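Local coordinates for phenol hydroxylase component phL (Pseudomonas stutzeri, PDB 3U52), which probably serves as the beta-type subunit of a multicomponent phenol hydroxylase, the helical partner of the catalytic subunit in the assembled oxygenase, at residues G86-M91 and T250-D255; W195-K200 and L297-E302; Y47-D52 and P60-I65; L214-N219 and A266-V271; R121-L126 and S168-M173. One frame throughout, in Å; residues are numbered along the deposited sequence.

Interaction 1: G86-M91 and T250-D255; sequences GNRAKM and TEFMRD
Beside Phe252, which meets Met91 across the contact, Glu251 OE1 is gripped by two nitrogens of Arg254. Arg254 NH2 lies 2.8 Å and Arg254 NE 3.0 Å from Glu251 OE1, a salt bridge. Both bonds run nearly in the guanidinium plane and reach the oxygen from the same face of the carboxylate, a side-on grip on a single atom. This pair stays on helix 251-274. The meeting with helix 81-105 is apolar and of Met-aromatic type. The two short helix segments run at 147°, close to antiparallel. Met91 bends at its last torsion (chi3 68°), which carries CE over one face of the Phe252 ring. Met91 CE sits 3.6 Å from Phe252 CE1, offset toward the rim, and Met91 CB also reaches CE1. The two side chains cross at about a right angle. Tyr166 packs against the same ring. An alanine at Phe252 would strip Met91 CE of its aromatic face and is likely to open a gap between the helices. Arg88 comes near the ring with CD, while its charged end pairs with Glu259 and Asp159. Dispersion therefore joins Met91 to Phe252, and charge pairing with Glu259 ties Arg88 to the same helix.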
# COMPACT_ATOMS: atom_id res chain seq x y z
N GLY D 86 9.91 8.60 -5.99
CA GLY D 86 8.57 9.19 -5.85
C GLY D 86 8.59 10.60 -6.40
O GLY D 86 7.71 10.99 -7.16
N ASN D 87 9.61 11.38 -6.03
CA ASN D 87 9.73 12.74 -6.54
C ASN D 87 9.96 12.74 -8.05
O ASN D 87 9.27 13.46 -8.79
CB ASN D 87 10.86 13.45 -5.80
CG ASN D 87 10.92 14.89 -6.13
OD1 ASN D 87 11.44 15.30 -7.20
ND2 ASN D 87 10.36 15.71 -5.22
N ARG D 88 10.87 11.92 -8.54
CA ARG D 88 11.09 11.87 -9.98
C ARG D 88 9.87 11.43 -10.82
O ARG D 88 9.68 11.90 -11.95
CB ARG D 88 12.29 10.98 -10.29
CG ARG D 88 13.60 11.58 -9.70
CD ARG D 88 14.02 12.81 -10.52
NE ARG D 88 15.23 13.44 -9.92
CZ ARG D 88 15.25 14.35 -8.96
NH1 ARG D 88 14.12 14.80 -8.44
NH2 ARG D 88 16.42 14.80 -8.50
N ALA D 89 9.11 10.46 -10.32
CA ALA D 89 7.91 9.97 -11.01
C ALA D 89 6.92 11.09 -11.24
O ALA D 89 6.31 11.14 -12.29
CB ALA D 89 7.23 8.86 -10.21
N LYS D 90 6.72 11.93 -10.23
CA LYS D 90 5.87 13.12 -10.33
C LYS D 90 6.37 14.09 -11.40
O LYS D 90 5.59 14.58 -12.23
CB LYS D 90 5.88 13.83 -8.99
CG LYS D 90 4.95 15.04 -8.85
CD LYS D 90 5.14 15.69 -7.46
CE LYS D 90 4.12 16.83 -7.19
NZ LYS D 90 3.75 16.96 -5.71
N MET D 91 7.68 14.36 -11.39
CA MET D 91 8.31 15.22 -12.40
C MET D 91 8.17 14.69 -13.81
O MET D 91 7.88 15.48 -14.72
CB MET D 91 9.79 15.41 -12.11
CG MET D 91 10.07 16.31 -10.95
SD MET D 91 11.80 16.38 -10.47
CE MET D 91 12.51 17.22 -11.88
N THR D 250 12.11 21.83 -21.59
CA THR D 250 13.29 21.94 -20.74
C THR D 250 12.89 22.36 -19.34
O THR D 250 13.74 22.75 -18.53
CB THR D 250 14.29 22.96 -21.34
OG1 THR D 250 13.59 24.18 -21.55
CG2 THR D 250 14.83 22.45 -22.72
N GLU D 251 11.60 22.29 -19.02
CA GLU D 251 11.19 22.72 -17.69
C GLU D 251 11.69 21.68 -16.67
O GLU D 251 12.02 22.01 -15.56
CB GLU D 251 9.65 22.93 -17.60
CG GLU D 251 9.13 23.60 -16.28
CD GLU D 251 9.53 25.08 -16.05
OE1 GLU D 251 10.00 25.80 -16.97
OE2 GLU D 251 9.35 25.55 -14.91
N PHE D 252 11.73 20.42 -17.07
CA PHE D 252 12.28 19.40 -16.20
C PHE D 252 13.68 19.85 -15.68
O PHE D 252 13.97 19.79 -14.49
CB PHE D 252 12.35 18.06 -16.95
CG PHE D 252 12.83 16.92 -16.09
CD1 PHE D 252 11.91 16.07 -15.44
CD2 PHE D 252 14.21 16.69 -15.92
CE1 PHE D 252 12.35 14.98 -14.63
CE2 PHE D 252 14.69 15.61 -15.11
CZ PHE D 252 13.75 14.77 -14.44
N MET D 253 14.52 20.36 -16.59
CA MET D 253 15.91 20.74 -16.29
C MET D 253 15.96 21.94 -15.35
O MET D 253 16.83 21.99 -14.47
CB MET D 253 16.68 21.09 -17.58
CG MET D 253 17.01 19.95 -18.52
SD MET D 253 15.62 19.16 -19.33
CE MET D 253 16.33 19.00 -20.99
N ARG D 254 15.07 22.91 -15.52
CA ARG D 254 15.03 24.03 -14.55
C ARG D 254 14.60 23.63 -13.13
O ARG D 254 15.21 24.07 -12.13
CB ARG D 254 14.20 25.23 -15.05
CG ARG D 254 14.88 26.03 -16.16
CD ARG D 254 13.99 27.22 -16.66
NE ARG D 254 12.82 26.69 -17.36
CZ ARG D 254 12.83 26.35 -18.64
NH1 ARG D 254 13.94 26.52 -19.34
NH2 ARG D 254 11.73 25.83 -19.22
N ASP D 255 13.54 22.81 -13.04
CA ASP D 255 13.11 22.27 -11.75
C ASP D 255 14.22 21.41 -11.11
O ASP D 255 14.48 21.52 -9.91
CB ASP D 255 11.82 21.42 -11.94
CG ASP D 255 10.54 22.30 -12.13
OD1 ASP D 255 10.63 23.54 -11.90
OD2 ASP D 255 9.47 21.76 -12.55

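Interaction 2: W195-K200 and L297-E302; sequences WQPMRK and LKPLAE
Met198 and Leu297 form the tight part of this contact. Met198 CE lies 3.5 Å from Leu297 CD2, closer than usual for two methyl carbons. Met198 starts with CG anti to the backbone N (chi1 175°), then bends at both later torsions, and its terminal methyl ends up against the leucine branch. The two side chains cross at a slant. Trp195 adds a second buried patch. Its six-membered ring, by way of CZ2, comes within 4.0 Å of Leu300 CD1, and CH2 is about as near. Together these residues join helix 196-205 to the end of helix 276-302 in an all-helical subunit. The second helix is kinked here. Pro299 has no N-H to give, and the N of Leu300 also makes no bond to the preceding turn. Helix 211-240 closes the buried side, with Met225 and Leu229 against Leu297, and Val230 and Met234 against Leu300. The other side is looser and partly open to solvent. There the rings of Pro197 and Pro299 slide past each other in opposite directions, and only their CG atoms come close, at 4.0 Å. Farther out, Lys298 NZ makes a salt bridge to Glu302 OE1 along its own helix, 3.1 Å long.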
# COMPACT_ATOMS: atom_id res chain seq x y z
N TRP D 195 32.10 23.54 -30.30
CA TRP D 195 31.99 22.54 -29.22
C TRP D 195 33.32 22.03 -28.70
O TRP D 195 33.34 21.29 -27.69
CB TRP D 195 31.10 21.34 -29.63
CG TRP D 195 29.71 21.77 -29.66
CD1 TRP D 195 29.00 22.15 -30.76
CD2 TRP D 195 28.86 21.98 -28.52
NE1 TRP D 195 27.72 22.55 -30.37
CE2 TRP D 195 27.62 22.47 -29.01
CE3 TRP D 195 29.02 21.79 -27.14
CZ2 TRP D 195 26.55 22.79 -28.15
CZ3 TRP D 195 27.96 22.09 -26.29
CH2 TRP D 195 26.73 22.58 -26.81
N GLN D 196 34.42 22.35 -29.39
CA GLN D 196 35.68 21.67 -29.03
C GLN D 196 36.21 22.00 -27.64
O GLN D 196 36.68 21.11 -26.94
CB GLN D 196 36.76 21.73 -30.13
CG GLN D 196 36.29 21.07 -31.42
CD GLN D 196 35.44 19.79 -31.19
OE1 GLN D 196 35.92 18.78 -30.68
NE2 GLN D 196 34.17 19.85 -31.60
N PRO D 197 36.13 23.27 -27.20
CA PRO D 197 36.55 23.54 -25.83
C PRO D 197 35.71 22.75 -24.80
O PRO D 197 36.25 22.27 -23.78
CB PRO D 197 36.31 25.03 -25.68
CG PRO D 197 36.50 25.57 -27.11
CD PRO D 197 35.79 24.51 -27.92
N MET D 198 34.42 22.60 -25.07
CA MET D 198 33.58 21.84 -24.10
C MET D 198 33.94 20.37 -24.13
O MET D 198 34.12 19.75 -23.10
CB MET D 198 32.11 22.06 -24.36
CG MET D 198 31.20 21.19 -23.45
SD MET D 198 31.19 21.76 -21.72
CE MET D 198 29.95 23.05 -21.81
N ARG D 199 34.09 19.82 -25.34
CA ARG D 199 34.34 18.42 -25.47
C ARG D 199 35.68 18.04 -24.83
O ARG D 199 35.78 17.01 -24.15
CB ARG D 199 34.31 18.09 -26.93
CG ARG D 199 34.18 16.68 -27.18
CD ARG D 199 34.17 16.46 -28.67
NE ARG D 199 35.02 15.35 -28.68
CZ ARG D 199 35.88 15.01 -29.59
NH1 ARG D 199 36.07 15.67 -30.73
NH2 ARG D 199 36.54 13.94 -29.27
N LYS D 200 36.71 18.88 -25.05
CA LYS D 200 38.01 18.71 -24.41
C LYS D 200 37.91 18.79 -22.88
O LYS D 200 38.53 18.00 -22.17
CB LYS D 200 39.04 19.77 -24.90
CG LYS D 200 40.42 19.64 -24.13
CD LYS D 200 41.51 20.56 -24.70
CE LYS D 200 42.75 20.63 -23.81
NZ LYS D 200 43.22 19.28 -23.34
N LEU D 297 32.27 27.30 -22.03
CA LEU D 297 30.96 27.87 -22.29
C LEU D 297 31.01 29.08 -23.21
O LEU D 297 30.01 29.42 -23.80
CB LEU D 297 30.30 28.25 -20.98
CG LEU D 297 29.97 27.02 -20.13
CD1 LEU D 297 29.66 27.44 -18.75
CD2 LEU D 297 28.79 26.16 -20.77
N LYS D 298 32.16 29.74 -23.32
CA LYS D 298 32.27 30.99 -24.08
C LYS D 298 31.80 30.88 -25.56
O LYS D 298 30.97 31.68 -26.01
CB LYS D 298 33.70 31.57 -23.93
CG LYS D 298 34.02 32.94 -24.53
CD LYS D 298 35.22 33.56 -23.70
CE LYS D 298 36.40 33.98 -24.56
NZ LYS D 298 36.05 35.13 -25.48
N PRO D 299 32.30 29.89 -26.33
CA PRO D 299 31.78 29.83 -27.71
C PRO D 299 30.26 29.59 -27.84
O PRO D 299 29.63 30.02 -28.84
CB PRO D 299 32.55 28.67 -28.36
CG PRO D 299 33.45 28.13 -27.36
CD PRO D 299 33.30 28.84 -26.05
N LEU D 300 29.66 28.89 -26.87
CA LEU D 300 28.23 28.72 -26.84
C LEU D 300 27.52 30.04 -26.55
O LEU D 300 26.52 30.36 -27.19
CB LEU D 300 27.83 27.64 -25.82
CG LEU D 300 26.35 27.26 -25.67
CD1 LEU D 300 25.81 26.55 -26.95
CD2 LEU D 300 26.13 26.39 -24.43
N ALA D 301 27.99 30.79 -25.56
CA ALA D 301 27.34 32.07 -25.26
C ALA D 301 27.47 32.97 -26.49
O ALA D 301 26.49 33.58 -26.89
CB ALA D 301 27.93 32.73 -24.01
N GLU D 302 28.65 32.98 -27.12
CA GLU D 302 28.92 33.88 -28.25
C GLU D 302 28.02 33.59 -29.45
O GLU D 302 27.69 34.49 -30.23
CB GLU D 302 30.40 33.81 -28.66
CG GLU D 302 31.34 34.57 -27.71
CD GLU D 302 32.85 34.38 -27.99
OE1 GLU D 302 33.62 35.20 -27.43
OE2 GLU D 302 33.28 33.44 -28.72

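Interaction 3: Y47-D52 and P60-I65; sequences YRPQWD and PTRTAI
Arg62 and Asp52 make the salt bridge of this contact. Arg62 is extended from CG to NE (chi2 -166°), which carries its guanidinium across to Asp52. Arg62 NH1 bonds Asp52 OD2 at 3.0 Å, with an N-H...O angle of 147°. The nitrogen comes from above the carboxylate plane, and the two flat groups are steeply inclined to each other. A weak bond from Arg62 NE to Asp52 OD2 measures 3.5 Å. A water bridges the same two atoms: it donates to Asp52 OD2 and accepts from Arg62 NE, at 2.8 Å from each. Asp52 OD1 turns back to the loop that follows it and accepts from Glu54 N, an Asx turn. The salt bridge thus links two parts of the long non-helical connection that precedes helix 81-105, and the second part opens with a short 3-10 turn at 60-62. Arg62 NH2 bonds Thr56 O, which holds the guanidinium from another side. Trp51 places CG between its backbone N and carbonyl carbon (chi1 40°), the crowded position, and the ring comes to lie with the centre of one face against Pro49 CB. Trp51 CZ3 comes 3.5 Å from Arg62 NH1, at a slant. Trp51 NE1 bonds the backbone of another protein chain of the assembly.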
# COMPACT_ATOMS: atom_id res chain seq x y z
N TYR D 47 41.06 -8.17 1.10
CA TYR D 47 41.98 -8.16 -0.03
C TYR D 47 42.14 -6.76 -0.64
O TYR D 47 41.15 -6.02 -0.81
CB TYR D 47 41.57 -9.08 -1.18
CG TYR D 47 40.87 -10.35 -0.76
CD1 TYR D 47 39.48 -10.43 -0.80
CD2 TYR D 47 41.60 -11.45 -0.29
CE1 TYR D 47 38.84 -11.54 -0.42
CE2 TYR D 47 40.97 -12.56 0.13
CZ TYR D 47 39.56 -12.60 0.05
OH TYR D 47 38.89 -13.72 0.44
N ARG D 48 43.38 -6.44 -1.04
CA ARG D 48 43.66 -5.16 -1.69
C ARG D 48 43.15 -5.19 -3.12
O ARG D 48 43.27 -6.18 -3.78
CB ARG D 48 45.17 -4.88 -1.69
CG ARG D 48 45.73 -4.58 -0.29
CD ARG D 48 45.47 -3.15 0.14
NE ARG D 48 46.31 -2.24 -0.61
CZ ARG D 48 47.46 -1.77 -0.17
NH1 ARG D 48 48.19 -0.95 -0.93
NH2 ARG D 48 47.89 -2.14 1.03
N PRO D 49 42.63 -4.08 -3.61
CA PRO D 49 42.13 -4.05 -4.99
C PRO D 49 43.21 -4.41 -6.03
O PRO D 49 44.32 -3.94 -5.93
CB PRO D 49 41.67 -2.59 -5.21
CG PRO D 49 41.69 -1.91 -3.84
CD PRO D 49 42.56 -2.78 -2.91
N GLN D 50 42.87 -5.23 -7.02
CA GLN D 50 43.80 -5.51 -8.16
C GLN D 50 43.96 -4.31 -9.08
O GLN D 50 44.83 -4.27 -9.96
CB GLN D 50 43.30 -6.76 -8.92
CG GLN D 50 43.37 -7.99 -8.01
CD GLN D 50 42.58 -9.19 -8.46
OE1 GLN D 50 42.71 -9.69 -9.59
NE2 GLN D 50 41.76 -9.71 -7.56
N TRP D 51 43.11 -3.30 -8.89
CA TRP D 51 43.00 -2.17 -9.84
C TRP D 51 43.47 -0.83 -9.23
O TRP D 51 43.37 0.20 -9.88
CB TRP D 51 41.55 -2.07 -10.43
CG TRP D 51 40.48 -2.35 -9.36
CD1 TRP D 51 39.87 -3.53 -9.12
CD2 TRP D 51 40.01 -1.45 -8.37
NE1 TRP D 51 39.05 -3.43 -8.03
CE2 TRP D 51 39.10 -2.15 -7.56
CE3 TRP D 51 40.27 -0.10 -8.08
CZ2 TRP D 51 38.42 -1.56 -6.47
CZ3 TRP D 51 39.61 0.49 -6.97
CH2 TRP D 51 38.70 -0.25 -6.19
N ASP D 52 44.03 -0.84 -8.02
CA ASP D 52 44.52 0.37 -7.34
C ASP D 52 45.69 0.02 -6.41
O ASP D 52 45.50 -0.77 -5.50
CB ASP D 52 43.40 0.94 -6.45
CG ASP D 52 43.68 2.35 -5.93
OD1 ASP D 52 44.85 2.79 -5.84
OD2 ASP D 52 42.69 3.02 -5.58
N PRO D 60 38.69 6.39 2.59
CA PRO D 60 38.42 7.87 2.53
C PRO D 60 39.57 8.73 1.97
O PRO D 60 39.36 9.89 1.62
CB PRO D 60 38.09 8.25 3.98
CG PRO D 60 38.78 7.19 4.81
CD PRO D 60 38.70 5.89 3.99
N THR D 61 40.75 8.13 1.86
CA THR D 61 41.90 8.78 1.28
C THR D 61 41.90 8.84 -0.24
O THR D 61 42.84 9.38 -0.81
CB THR D 61 43.29 8.25 1.87
OG1 THR D 61 43.53 6.88 1.49
CG2 THR D 61 43.27 8.32 3.41
N ARG D 62 40.85 8.34 -0.91
CA ARG D 62 40.68 8.53 -2.38
C ARG D 62 40.50 9.99 -2.72
O ARG D 62 40.65 10.37 -3.89
CB ARG D 62 39.54 7.71 -3.00
CG ARG D 62 39.88 6.26 -3.14
CD ARG D 62 38.94 5.41 -4.08
NE ARG D 62 39.69 4.19 -4.33
CZ ARG D 62 39.64 3.12 -3.57
NH1 ARG D 62 40.41 2.08 -3.90
NH2 ARG D 62 38.78 3.05 -2.53
N THR D 63 40.17 10.79 -1.71
CA THR D 63 40.20 12.25 -1.84
C THR D 63 41.21 12.86 -0.87
O THR D 63 41.45 12.33 0.19
CB THR D 63 38.79 12.87 -1.64
OG1 THR D 63 38.86 14.27 -1.90
CG2 THR D 63 38.27 12.65 -0.28
N ALA D 64 41.79 13.98 -1.27
CA ALA D 64 42.71 14.75 -0.41
C ALA D 64 41.96 15.54 0.67
O ALA D 64 42.53 15.89 1.71
CB ALA D 64 43.63 15.66 -1.24
N ILE D 65 40.69 15.84 0.41
CA ILE D 65 39.82 16.46 1.40
C ILE D 65 39.74 15.58 2.64
O ILE D 65 39.76 14.37 2.53
CB ILE D 65 38.40 16.68 0.83
CG1 ILE D 65 38.43 17.72 -0.30
CG2 ILE D 65 37.46 17.14 1.92
CD1 ILE D 65 38.73 19.16 0.15
O HOH W 1 40.67 4.27 -6.98

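Interaction 4: L214-N219 and A266-V271; sequences LTLVQN and AMMKAV
Thr215 and Met267 reach toward each other tip to tip. The Met267 chain runs straight until its last torsion (chi3 75°), which turns CE toward both branches of the threonine. Thr215 CG2 is 3.6 Å from Met267 CE, and Thr215 OG1 is almost as near. At the next residue of each helix, Leu216 and Met268 cross at about a right angle. Met268 bends twice, and its CE lies 3.9 Å from Leu216 CD1. The Thr215 hydroxyl donates to Asn219 OD1 over 2.9 Å, in the carbonyl plane and on a lone pair. Its other partner is His153 NE2. A valine in place of Thr215 would keep methyls for Met267 but would probably leave His153 NE2 without this mate and Asn219 OD1 with one donor fewer. Here helix 211-240 widens into a pi-type turn at 216-219. The contact joins it to helix 251-274. Helix 276-302 closes one side, with Trp285 on Leu216 and Leu282 on Met268, while Asn137 of helix 126-143 bonds Asn219 OD1.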
# COMPACT_ATOMS: atom_id res chain seq x y z
N LEU D 214 36.51 16.00 -8.45
CA LEU D 214 35.54 15.70 -9.49
C LEU D 214 34.13 16.22 -9.20
O LEU D 214 33.51 16.82 -10.09
CB LEU D 214 35.49 14.20 -9.79
CG LEU D 214 34.81 13.79 -11.09
CD1 LEU D 214 35.25 14.54 -12.32
CD2 LEU D 214 34.96 12.30 -11.26
N THR D 215 33.60 16.00 -7.99
CA THR D 215 32.24 16.51 -7.71
C THR D 215 32.16 18.05 -7.79
O THR D 215 31.19 18.61 -8.33
CB THR D 215 31.64 15.95 -6.38
OG1 THR D 215 30.23 16.16 -6.40
CG2 THR D 215 32.15 16.65 -5.16
N LEU D 216 33.19 18.72 -7.26
CA LEU D 216 33.34 20.16 -7.32
C LEU D 216 33.30 20.67 -8.75
O LEU D 216 32.58 21.59 -9.07
CB LEU D 216 34.67 20.58 -6.67
CG LEU D 216 35.15 22.05 -6.81
CD1 LEU D 216 34.20 22.98 -6.11
CD2 LEU D 216 36.49 22.18 -6.18
N VAL D 217 34.12 20.08 -9.62
CA VAL D 217 34.24 20.55 -11.01
C VAL D 217 32.96 20.30 -11.78
O VAL D 217 32.43 21.22 -12.45
CB VAL D 217 35.40 19.84 -11.73
CG1 VAL D 217 35.46 20.27 -13.20
CG2 VAL D 217 36.73 20.14 -11.01
N GLN D 218 32.48 19.06 -11.71
CA GLN D 218 31.24 18.66 -12.37
C GLN D 218 29.96 19.31 -11.78
O GLN D 218 29.18 19.97 -12.49
CB GLN D 218 31.08 17.13 -12.33
CG GLN D 218 29.81 16.63 -13.06
CD GLN D 218 29.87 16.96 -14.58
OE1 GLN D 218 30.49 16.25 -15.31
NE2 GLN D 218 29.17 18.00 -15.04
N ASN D 219 29.75 19.10 -10.49
CA ASN D 219 28.46 19.38 -9.87
C ASN D 219 28.30 20.82 -9.39
O ASN D 219 27.16 21.25 -9.20
CB ASN D 219 28.14 18.35 -8.75
CG ASN D 219 28.01 16.90 -9.29
OD1 ASN D 219 28.61 15.96 -8.75
ND2 ASN D 219 27.27 16.73 -10.39
N ALA D 266 24.63 22.35 0.51
CA ALA D 266 24.85 21.74 1.84
C ALA D 266 26.18 20.95 1.91
O ALA D 266 26.88 21.00 2.94
CB ALA D 266 23.70 20.87 2.24
N MET D 267 26.54 20.22 0.84
CA MET D 267 27.79 19.49 0.82
C MET D 267 29.02 20.45 0.82
O MET D 267 29.95 20.25 1.61
CB MET D 267 27.87 18.58 -0.39
CG MET D 267 29.24 17.85 -0.54
SD MET D 267 29.16 16.73 -1.98
CE MET D 267 29.28 17.92 -3.33
N MET D 268 29.01 21.46 -0.04
CA MET D 268 30.05 22.51 -0.00
C MET D 268 30.16 23.21 1.36
O MET D 268 31.25 23.40 1.84
CB MET D 268 29.86 23.53 -1.11
CG MET D 268 30.27 23.03 -2.51
SD MET D 268 31.98 22.44 -2.63
CE MET D 268 32.84 24.02 -2.59
N LYS D 269 29.05 23.59 1.99
CA LYS D 269 29.10 24.24 3.31
C LYS D 269 29.80 23.41 4.37
O LYS D 269 30.56 23.95 5.17
CB LYS D 269 27.72 24.59 3.85
CG LYS D 269 27.10 25.84 3.22
CD LYS D 269 25.95 26.38 4.12
CE LYS D 269 26.31 27.72 4.76
NZ LYS D 269 26.42 28.79 3.70
N ALA D 270 29.55 22.10 4.38
CA ALA D 270 30.11 21.21 5.40
C ALA D 270 31.58 20.92 5.15
O ALA D 270 32.36 20.86 6.10
CB ALA D 270 29.29 19.92 5.49
N VAL D 271 31.96 20.76 3.87
CA VAL D 271 33.37 20.47 3.51
C VAL D 271 34.28 21.72 3.67
O VAL D 271 35.34 21.66 4.30
CB VAL D 271 33.45 19.85 2.09
CG1 VAL D 271 34.87 19.54 1.70
CG2 VAL D 271 32.67 18.54 2.05

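Interaction 5: R121-L126 and S168-M173; sequences RLLVPL and SRIALM
Val124 has the greatest area buried by this contact and touches both Ile170 and Ala171. Its two methyls straddle the Ala171 side chain: Val124 CG1 is 3.9 Å from Ala171 CB, and Val124 CG2 is 4.1 Å from that same CB. The fork is set by the first torsion, which puts CG1 anti to the backbone N (chi1 174°) and CG2 beside it. Val124 CG2 also approaches Ile170 CG2 at 4.2 Å. Val124 thus spans two successive residues of helix 147-175. All four touching residues are buried, and the fit is made of methyl groups alone, at ordinary van der Waals spacing. Val124 and Pro125 are the central pair of a type I beta turn from Leu123 to Leu126. The turn is closed by a bond from Leu126 N to Leu123 O, 3.1 Å long. It joins the end of helix 113-122 to helix 126-143 and presents its first two side chains to helix 147-175. Ile170 meets the other of these, Leu123. Ile170 CD1 lies 4.1 Å from Leu123 CD2, and the two side chains cross at about a right angle. Other helices line the same patch. Val230 of helix 211-240 packs on Leu123, and Phe99 of helix 81-105 on Ile170. Ser185 of helix 180-191 lies against Val124, with Leu182 of that helix on Ala171.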
# COMPACT_ATOMS: atom_id res chain seq x y z
N ARG D 121 22.38 22.34 -33.00
CA ARG D 121 23.74 22.87 -32.87
C ARG D 121 24.00 23.48 -31.49
O ARG D 121 25.11 23.37 -30.97
CB ARG D 121 24.07 23.88 -33.99
CG ARG D 121 25.44 24.53 -33.86
CD ARG D 121 25.82 25.36 -35.11
NE ARG D 121 27.23 25.76 -35.06
CZ ARG D 121 27.67 26.98 -34.75
NH1 ARG D 121 26.83 27.98 -34.48
NH2 ARG D 121 28.99 27.20 -34.75
N LEU D 122 22.99 24.12 -30.91
CA LEU D 122 23.21 24.85 -29.66
C LEU D 122 22.74 24.09 -28.41
O LEU D 122 23.34 24.22 -27.35
CB LEU D 122 22.53 26.22 -29.72
CG LEU D 122 23.05 27.09 -30.87
CD1 LEU D 122 22.25 28.39 -30.93
CD2 LEU D 122 24.55 27.35 -30.70
N LEU D 123 21.70 23.28 -28.58
CA LEU D 123 21.00 22.61 -27.45
C LEU D 123 21.26 21.11 -27.40
O LEU D 123 21.74 20.58 -26.39
CB LEU D 123 19.48 22.88 -27.50
CG LEU D 123 18.68 22.31 -26.31
CD1 LEU D 123 19.17 22.95 -25.02
CD2 LEU D 123 17.21 22.54 -26.50
N VAL D 124 20.96 20.40 -28.47
CA VAL D 124 21.03 18.95 -28.42
C VAL D 124 22.41 18.37 -28.03
O VAL D 124 22.44 17.37 -27.30
CB VAL D 124 20.36 18.28 -29.68
CG1 VAL D 124 20.56 16.79 -29.68
CG2 VAL D 124 18.84 18.64 -29.72
N PRO D 125 23.55 18.97 -28.49
CA PRO D 125 24.82 18.31 -28.12
C PRO D 125 25.16 18.32 -26.61
O PRO D 125 26.02 17.56 -26.17
CB PRO D 125 25.89 19.04 -28.97
CG PRO D 125 25.09 19.68 -30.13
CD PRO D 125 23.77 20.07 -29.44
N LEU D 126 24.46 19.13 -25.83
CA LEU D 126 24.50 19.03 -24.39
C LEU D 126 24.19 17.62 -23.84
O LEU D 126 24.58 17.34 -22.72
CB LEU D 126 23.55 20.04 -23.73
CG LEU D 126 23.81 21.54 -23.98
CD1 LEU D 126 22.81 22.38 -23.17
CD2 LEU D 126 25.21 21.87 -23.54
N SER D 168 17.98 14.23 -26.23
CA SER D 168 17.85 13.29 -27.34
C SER D 168 16.48 13.26 -28.02
O SER D 168 16.36 13.24 -29.26
CB SER D 168 18.18 11.89 -26.86
OG SER D 168 19.49 11.88 -26.36
N ARG D 169 15.42 13.22 -27.21
CA ARG D 169 14.08 13.13 -27.75
C ARG D 169 13.63 14.38 -28.49
O ARG D 169 12.81 14.31 -29.40
CB ARG D 169 13.09 12.84 -26.62
CG ARG D 169 13.13 11.36 -26.24
CD ARG D 169 11.72 11.00 -25.92
NE ARG D 169 11.62 10.81 -24.52
CZ ARG D 169 10.52 10.92 -23.79
NH1 ARG D 169 9.35 11.32 -24.30
NH2 ARG D 169 10.65 10.66 -22.50
N ILE D 170 14.14 15.52 -28.09
CA ILE D 170 13.88 16.74 -28.85
C ILE D 170 14.38 16.54 -30.28
O ILE D 170 13.69 16.86 -31.25
CB ILE D 170 14.62 17.92 -28.21
CG1 ILE D 170 13.97 18.28 -26.86
CG2 ILE D 170 14.68 19.09 -29.19
CD1 ILE D 170 14.58 19.46 -26.18
N ALA D 171 15.58 15.97 -30.43
CA ALA D 171 16.12 15.73 -31.76
C ALA D 171 15.28 14.72 -32.50
O ALA D 171 15.02 14.90 -33.70
CB ALA D 171 17.54 15.29 -31.68
N LEU D 172 14.84 13.67 -31.80
CA LEU D 172 13.98 12.66 -32.39
C LEU D 172 12.64 13.24 -32.81
O LEU D 172 12.04 12.77 -33.79
CB LEU D 172 13.77 11.48 -31.43
CG LEU D 172 15.01 10.59 -31.34
CD1 LEU D 172 14.84 9.46 -30.32
CD2 LEU D 172 15.41 10.01 -32.73
N MET D 173 12.17 14.23 -32.07
CA MET D 173 10.96 14.90 -32.44
C MET D 173 11.20 15.63 -33.75
O MET D 173 10.39 15.53 -34.64
CB MET D 173 10.53 15.90 -31.36
CG MET D 173 9.07 16.18 -31.42
SD MET D 173 8.49 17.27 -30.15
CE MET D 173 8.96 16.37 -28.67

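Interactions 2 and 5 touch. Trp195 NE1 probably bonds Arg121 O at 2.8 Å, and Trp195 CH2 packs on Leu126 CD2 at 3.7 Å. Interactions 3 and 4 also meet, through Ile65 CG2 and Val271 CG1 at 3.5 Å. Interaction 1 shares helix 251-274 with interaction 4, yet their centres are 22 Å apart. Interactions 1 and 5 approach to about 4 Å between nearest atoms without touching. Interaction 3 lies across the chain's centre from interactions 1 and 5. The side chain of Asp255 is about 9 Å from a bound xenon; those of Leu123 and Leu297 are about 11 Å and 12 Å from a xenon, not necessarily the same one. Tyr227, Asp232 and Tyr257 line a xenon pocket, and Arg254 touches Asp232.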